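Long-range contact in N-Acetyltransferase, PseH (Campylobacter jejuni subsp. jejuni PT14, PDB 4XPL), which acetylates a UDP-linked amino sugar from acetyl coenzyme A, probably at N-4, in making the pseudaminic acid that modifies flagellin: residues A[77-87]-A[109-120]. The protein carries 8 engineered substitutions. Numbering follows the deposited sequence.
Sequences FVNITTKSCEF and YAFESLKVNTLK. Engineered in segment 109-120: Ser113 (natural residue Asn).
Lys83 O receives both Thr118 N, at 3.1 Å and nearly in line with the carbonyl, and Asn117 N, at 3.0 Å but 44° above the carbonyl plane; one oxygen just ahead of strand 84-91 thus grips the two successive N-H groups that lead into strand 118-124. The parallel pairing continues through Cys85 N to Thr118 O, Lys120 N to Cys85 O (2.9 Å) and Phe87 N to Lys120 O. A water donates to Lys83 O and also bonds Thr118 OG1, whose protein partner is Lys154. Another water donates to both Thr82 O and Lys115 O, joining the hairpin turn to the residue of positive phi just past the helix. On the face of Ser84, Thr118 and Lys120, the lysine chain, bent at chi3 (-72°), brings CE to 3.6 Å from Ser84 OG. On the other face, chi1 of 71° turns Cys85 SG to meet Leu119 CD2 at 3.4 Å; that same methyl reaches Phe87 CD1. Leu114 CD1 packs against Cys85 SG, Ile80 CD1 and the Phe77 ring, and Tyr109 CD2 lies over one face of that ring, the two planes inclined at 36°. Phe77, Phe87 and Leu119 also touch Ile106 of helix 99-114. The side chain of Phe87 lies about 6 Å from the bound acetyl coenzyme A. Strand 84-91, helix 99-114 and strand 118-124 form the beta-alpha-beta unit characteristic of the GNAT fold.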
ATOM      1  N   PHE A  77       0.921   4.537   1.339  1.00 15.64           N
ATOM      2  CA  PHE A  77       1.738   5.185   2.346  1.00 16.83           C
ATOM      3  C   PHE A  77       0.844   6.177   3.079  1.00 18.26           C
ATOM      4  O   PHE A  77       0.191   6.981   2.441  1.00 18.52           O
ATOM      5  CB  PHE A  77       2.893   5.915   1.667  1.00 16.87           C
ATOM      6  CG  PHE A  77       3.677   5.069   0.715  1.00 15.15           C
ATOM      7  CD1 PHE A  77       3.309   4.971  -0.626  1.00 14.92           C
ATOM      8  CD2 PHE A  77       4.819   4.417   1.133  1.00 17.84           C
ATOM      9  CE1 PHE A  77       4.037   4.192  -1.494  1.00 16.94           C
ATOM     10  CE2 PHE A  77       5.574   3.685   0.268  1.00 17.08           C
ATOM     11  CZ  PHE A  77       5.197   3.547  -1.042  1.00 16.12           C
ATOM     12  N   VAL A  78       0.745   6.046   4.403  1.00 19.13           N
ATOM     13  CA  VAL A  78      -0.080   6.908   5.198  1.00 20.61           C
ATOM     14  C   VAL A  78       0.736   7.405   6.389  1.00 21.47           C
ATOM     15  O   VAL A  78       1.821   6.853   6.710  1.00 21.27           O
ATOM     16  CB  VAL A  78      -1.410   6.200   5.607  1.00 21.92           C
ATOM     17  CG1 VAL A  78      -2.133   5.692   4.346  1.00 20.33           C
ATOM     18  CG2 VAL A  78      -1.191   5.031   6.616  1.00 22.94           C
ATOM     19  N   ASN A  79       0.237   8.475   7.001  1.00 22.09           N
ATOM     20  CA  ASN A  79       0.923   9.163   8.097  1.00 22.89           C
ATOM     21  C   ASN A  79       2.319   9.567   7.655  1.00 21.11           C
ATOM     22  O   ASN A  79       3.289   9.405   8.379  1.00 19.57           O
ATOM     23  CB  ASN A  79       1.003   8.287   9.347  1.00 24.60           C
ATOM     24  CG  ASN A  79      -0.356   7.923   9.905  1.00 29.72           C
ATOM     25  OD1 ASN A  79      -1.148   8.780  10.247  1.00 33.87           O
ATOM     26  ND2 ASN A  79      -0.617   6.634  10.009  1.00 33.97           N
ATOM     27  N   ILE A  80       2.421  10.072   6.435  1.00 20.10           N
ATOM     28  CA  ILE A  80       3.708  10.461   5.902  1.00 20.12           C
ATOM     29  C   ILE A  80       4.191  11.722   6.603  1.00 22.11           C
ATOM     30  O   ILE A  80       3.467  12.720   6.686  1.00 23.48           O
ATOM     31  CB  ILE A  80       3.672  10.749   4.392  1.00 19.50           C
ATOM     32  CG1 ILE A  80       3.184   9.530   3.628  1.00 17.55           C
ATOM     33  CG2 ILE A  80       5.057  11.227   3.927  1.00 20.71           C
ATOM     34  CD1 ILE A  80       2.836   9.826   2.153  1.00 16.62           C
ATOM     35  N   THR A  81       5.414  11.654   7.117  1.00 23.03           N
ATOM     36  CA  THR A  81       6.131  12.812   7.595  1.00 25.45           C
ATOM     37  C   THR A  81       7.464  12.931   6.840  1.00 26.07           C
ATOM     38  O   THR A  81       7.753  12.127   5.960  1.00 24.80           O
ATOM     39  CB  THR A  81       6.421  12.698   9.096  1.00 26.35           C
ATOM     40  OG1 THR A  81       7.537  11.817   9.289  1.00 27.06           O
ATOM     41  CG2 THR A  81       5.192  12.153   9.865  1.00 26.45           C
ATOM     42  N   THR A  82       8.299  13.920   7.212  1.00 28.80           N
ATOM     43  CA  THR A  82       9.644  14.012   6.614  1.00 29.50           C
ATOM     44  C   THR A  82      10.582  12.860   7.039  1.00 28.68           C
ATOM     45  O   THR A  82      11.543  12.559   6.319  1.00 29.46           O
ATOM     46  CB  THR A  82      10.315  15.406   6.825  1.00 32.06           C
ATOM     47  OG1 THR A  82      10.444  15.706   8.226  1.00 33.27           O
ATOM     48  CG2 THR A  82       9.496  16.493   6.161  1.00 33.24           C
ATOM     49  N   LYS A  83      10.263  12.170   8.144  1.00 26.66           N
ATOM     50  CA  LYS A  83      11.125  11.128   8.701  1.00 25.64           C
ATOM     51  C   LYS A  83      10.591   9.686   8.629  1.00 23.12           C
ATOM     52  O   LYS A  83      11.371   8.740   8.633  1.00 22.44           O
ATOM     53  CB  LYS A  83      11.430  11.471  10.171  1.00 27.44           C
ATOM     54  CG  LYS A  83      11.981  12.881  10.381  1.00 32.35           C
ATOM     55  CD  LYS A  83      13.292  13.125   9.642  1.00 36.04           C
ATOM     56  CE  LYS A  83      13.727  14.598   9.838  1.00 41.42           C
ATOM     57  NZ  LYS A  83      15.181  14.839   9.554  1.00 44.96           N
ATOM     58  N   SER A  84       9.274   9.520   8.574  1.00 21.38           N
ATOM     59  CA  SER A  84       8.662   8.201   8.548  1.00 20.55           C
ATOM     60  C   SER A  84       7.356   8.140   7.779  1.00 19.50           C
ATOM     61  O   SER A  84       6.773   9.175   7.406  1.00 18.65           O
ATOM     62  CB  SER A  84       8.395   7.737   9.976  1.00 21.57           C
ATOM     63  OG  SER A  84       7.211   8.334  10.485  1.00 23.39           O
ATOM     64  N   CYS A  85       6.918   6.909   7.519  1.00 19.03           N
ATOM     65  CA  CYS A  85       5.567   6.648   7.052  1.00 19.46           C
ATOM     66  C   CYS A  85       5.109   5.247   7.436  1.00 19.82           C
ATOM     67  O   CYS A  85       5.933   4.400   7.817  1.00 20.36           O
ATOM     68  CB  CYS A  85       5.461   6.863   5.540  1.00 19.25           C
ATOM     69  SG  CYS A  85       6.294   5.628   4.523  1.00 20.58           S
ATOM     70  N   GLU A  86       3.803   5.027   7.381  1.00 20.72           N
ATOM     71  CA  GLU A  86       3.225   3.700   7.500  1.00 21.70           C
ATOM     72  C   GLU A  86       2.886   3.282   6.100  1.00 20.45           C
ATOM     73  O   GLU A  86       2.686   4.123   5.254  1.00 20.99           O
ATOM     74  CB  GLU A  86       1.936   3.730   8.308  1.00 23.27           C
ATOM     75  CG  GLU A  86       2.133   4.178   9.691  1.00 28.49           C
ATOM     76  CD  GLU A  86       0.844   4.123  10.503  1.00 37.08           C
ATOM     77  OE1 GLU A  86      -0.267   4.234   9.916  1.00 40.86           O
ATOM     78  OE2 GLU A  86       0.939   3.951  11.729  1.00 40.22           O
ATOM     79  N   PHE A  87       2.811   1.984   5.870  1.00 18.56           N
ATOM     80  CA  PHE A  87       2.484   1.479   4.564  1.00 16.03           C
ATOM     81  C   PHE A  87       1.558   0.291   4.637  1.00 15.14           C
ATOM     82  O   PHE A  87       1.427  -0.384   5.674  1.00 15.05           O
ATOM     83  CB  PHE A  87       3.750   1.082   3.780  1.00 16.00           C
ATOM     84  CG  PHE A  87       4.383  -0.183   4.255  1.00 17.46           C
ATOM     85  CD1 PHE A  87       5.348  -0.158   5.235  1.00 18.20           C
ATOM     86  CD2 PHE A  87       3.990  -1.402   3.737  1.00 16.75           C
ATOM     87  CE1 PHE A  87       5.923  -1.302   5.689  1.00 20.25           C
ATOM     88  CE2 PHE A  87       4.557  -2.572   4.194  1.00 19.09           C
ATOM     89  CZ  PHE A  87       5.527  -2.529   5.161  1.00 22.08           C
ATOM     90  N   TYR A 109      10.155   3.482  -3.131  1.00 15.13           N
ATOM     91  CA  TYR A 109       9.427   4.752  -3.126  1.00 15.17           C
ATOM     92  C   TYR A 109       9.598   5.491  -1.804  1.00 14.39           C
ATOM     93  O   TYR A 109       9.844   6.688  -1.768  1.00 14.43           O
ATOM     94  CB  TYR A 109       7.922   4.541  -3.407  1.00 15.06           C
ATOM     95  CG  TYR A 109       7.235   5.851  -3.695  1.00 14.03           C
ATOM     96  CD1 TYR A 109       7.205   6.362  -4.971  1.00 15.53           C
ATOM     97  CD2 TYR A 109       6.584   6.561  -2.686  1.00 15.35           C
ATOM     98  CE1 TYR A 109       6.591   7.583  -5.252  1.00 16.44           C
ATOM     99  CE2 TYR A 109       5.976   7.790  -2.956  1.00 16.62           C
ATOM    100  CZ  TYR A 109       5.966   8.281  -4.235  1.00 18.21           C
ATOM    101  OH  TYR A 109       5.338   9.483  -4.525  1.00 19.64           O
ATOM    102  N   ALA A 110       9.475   4.786  -0.707  1.00 14.64           N
ATOM    103  CA  ALA A 110       9.670   5.422   0.606  1.00 15.03           C
ATOM    104  C   ALA A 110      11.074   5.999   0.791  1.00 16.53           C
ATOM    105  O   ALA A 110      11.240   7.151   1.219  1.00 18.30           O
ATOM    106  CB  ALA A 110       9.384   4.419   1.710  1.00 14.11           C
ATOM    107  N   PHE A 111      12.093   5.221   0.447  1.00 17.16           N
ATOM    108  CA  PHE A 111      13.466   5.657   0.654  1.00 19.40           C
ATOM    109  C   PHE A 111      13.938   6.672  -0.393  1.00 20.26           C
ATOM    110  O   PHE A 111      14.641   7.595  -0.050  1.00 20.22           O
ATOM    111  CB  PHE A 111      14.429   4.463   0.673  1.00 20.23           C
ATOM    112  CG  PHE A 111      14.361   3.614   1.922  1.00 22.65           C
ATOM    113  CD1 PHE A 111      13.648   4.007   3.038  1.00 25.25           C
ATOM    114  CD2 PHE A 111      15.053   2.411   1.971  1.00 27.94           C
ATOM    115  CE1 PHE A 111      13.610   3.214   4.194  1.00 28.57           C
ATOM    116  CE2 PHE A 111      15.018   1.604   3.129  1.00 30.32           C
ATOM    117  CZ  PHE A 111      14.293   2.007   4.224  1.00 28.92           C
ATOM    118  N   GLU A 112      13.556   6.492  -1.655  1.00 20.17           N
ATOM    119  CA  GLU A 112      14.066   7.312  -2.742  1.00 21.53           C
ATOM    120  C   GLU A 112      13.201   8.531  -3.098  1.00 21.15           C
ATOM    121  O   GLU A 112      13.743   9.585  -3.467  1.00 23.31           O
ATOM    122  CB  GLU A 112      14.306   6.476  -4.010  1.00 22.39           C
ATOM    123  CG  GLU A 112      15.402   5.419  -3.845  1.00 25.00           C
ATOM    124  CD  GLU A 112      15.764   4.720  -5.156  1.00 32.01           C
ATOM    125  OE1 GLU A 112      15.423   5.244  -6.250  1.00 34.35           O
ATOM    126  OE2 GLU A 112      16.397   3.635  -5.084  1.00 34.34           O
ATOM    127  N   SER A 113      11.886   8.388  -3.007  1.00 19.17           N
ATOM    128  CA  SER A 113      10.954   9.447  -3.394  1.00 19.42           C
ATOM    129  C   SER A 113      10.439  10.234  -2.186  1.00 19.82           C
ATOM    130  O   SER A 113      10.572  11.443  -2.143  1.00 21.66           O
ATOM    131  CB  SER A 113       9.819   8.854  -4.209  1.00 17.40           C
ATOM    132  OG  SER A 113      10.328   8.413  -5.453  1.00 19.66           O
ATOM    133  N   LEU A 114       9.892   9.561  -1.186  1.00 18.82           N
ATOM    134  CA  LEU A 114       9.516  10.282   0.067  1.00 20.16           C
ATOM    135  C   LEU A 114      10.745  10.645   0.914  1.00 21.31           C
ATOM    136  O   LEU A 114      10.709  11.583   1.710  1.00 22.78           O
ATOM    137  CB  LEU A 114       8.549   9.440   0.917  1.00 18.43           C
ATOM    138  CG  LEU A 114       7.222   9.009   0.301  1.00 18.63           C
ATOM    139  CD1 LEU A 114       6.417   8.046   1.223  1.00 18.60           C
ATOM    140  CD2 LEU A 114       6.376  10.202  -0.109  1.00 16.78           C
ATOM    141  N   LYS A 115      11.828   9.887   0.755  1.00 22.39           N
ATOM    142  CA  LYS A 115      13.073  10.123   1.481  1.00 23.73           C
ATOM    143  C   LYS A 115      12.916  10.032   3.004  1.00 23.90           C
ATOM    144  O   LYS A 115      13.569  10.770   3.748  1.00 24.33           O
ATOM    145  CB  LYS A 115      13.714  11.444   1.051  1.00 25.79           C
ATOM    146  CG  LYS A 115      14.097  11.403  -0.459  1.00 27.69           C
ATOM    147  CD  LYS A 115      14.737  12.684  -0.945  1.00 32.58           C
ATOM    148  CE  LYS A 115      14.918  12.657  -2.465  1.00 35.07           C
ATOM    149  NZ  LYS A 115      15.853  13.733  -2.899  1.00 40.19           N
ATOM    150  N   VAL A 116      12.060   9.116   3.463  1.00 22.93           N
ATOM    151  CA  VAL A 116      11.924   8.852   4.921  1.00 24.36           C
ATOM    152  C   VAL A 116      13.050   7.931   5.390  1.00 26.00           C
ATOM    153  O   VAL A 116      13.566   7.144   4.623  1.00 26.96           O
ATOM    154  CB  VAL A 116      10.546   8.221   5.274  1.00 23.83           C
ATOM    155  CG1 VAL A 116       9.404   9.156   4.854  1.00 23.31           C
ATOM    156  CG2 VAL A 116      10.382   6.858   4.635  1.00 21.27           C
ATOM    157  N   ASN A 117      13.431   8.021   6.646  1.00 28.36           N
ATOM    158  CA  ASN A 117      14.402   7.079   7.190  1.00 30.09           C
ATOM    159  C   ASN A 117      13.771   5.813   7.757  1.00 28.62           C
ATOM    160  O   ASN A 117      14.456   4.776   7.828  1.00 30.54           O
ATOM    161  CB  ASN A 117      15.255   7.711   8.276  1.00 32.47           C
ATOM    162  CG  ASN A 117      16.452   6.829   8.640  1.00 38.18           C
ATOM    163  OD1 ASN A 117      17.096   6.237   7.745  1.00 42.89           O
ATOM    164  ND2 ASN A 117      16.713   6.675   9.940  1.00 39.74           N
ATOM    165  N   THR A 118      12.518   5.905   8.211  1.00 29.90           N
ATOM    166  CA  THR A 118      11.837   4.772   8.837  1.00 26.67           C
ATOM    167  C   THR A 118      10.498   4.428   8.145  1.00 25.08           C
ATOM    168  O   THR A 118       9.623   5.280   8.009  1.00 25.15           O
ATOM    169  CB  THR A 118      11.606   5.057  10.341  1.00 27.65           C
ATOM    170  OG1 THR A 118      12.855   5.434  10.937  1.00 27.73           O
ATOM    171  CG2 THR A 118      11.037   3.830  11.075  1.00 26.22           C
ATOM    172  N   LEU A 119      10.370   3.163   7.750  1.00 22.83           N
ATOM    173  CA  LEU A 119       9.148   2.565   7.223  1.00 21.97           C
ATOM    174  C   LEU A 119       8.520   1.709   8.287  1.00 20.02           C
ATOM    175  O   LEU A 119       9.176   0.824   8.847  1.00 21.00           O
ATOM    176  CB  LEU A 119       9.449   1.667   6.010  1.00 21.70           C
ATOM    177  CG  LEU A 119       8.988   2.025   4.624  1.00 26.39           C
ATOM    178  CD1 LEU A 119       9.312   0.820   3.712  1.00 23.66           C
ATOM    179  CD2 LEU A 119       7.494   2.429   4.493  1.00 26.14           C
ATOM    180  N   LYS A 120       7.243   1.940   8.560  1.00 18.90           N
ATOM    181  CA  LYS A 120       6.534   1.228   9.611  1.00 18.84           C
ATOM    182  C   LYS A 120       5.243   0.591   9.092  1.00 18.73           C
ATOM    183  O   LYS A 120       4.615   1.062   8.132  1.00 19.27           O
ATOM    184  CB  LYS A 120       6.195   2.183  10.770  1.00 20.32           C
ATOM    185  CG  LYS A 120       7.395   2.983  11.303  1.00 23.38           C
ATOM    186  CD  LYS A 120       6.964   3.991  12.378  1.00 31.12           C
ATOM    187  CE  LYS A 120       6.195   5.150  11.760  1.00 35.13           C
ATOM    188  NZ  LYS A 120       5.384   5.888  12.742  1.00 40.30           N
TER
HETATM  189  O   HOH W   1       4.607   7.915  10.167  1.00 23.15           O
HETATM  190  O   HOH W   2       8.174  12.442   3.164  1.00 24.67           O
HETATM  191  O   HOH W   3      11.477  13.273   3.634  1.00 34.39           O
HETATM  192  O   HOH W   4      14.126  11.575   6.612  1.00 44.90           O
HETATM  193  O   HOH W   5      13.087   8.009  10.769  1.00 31.01           O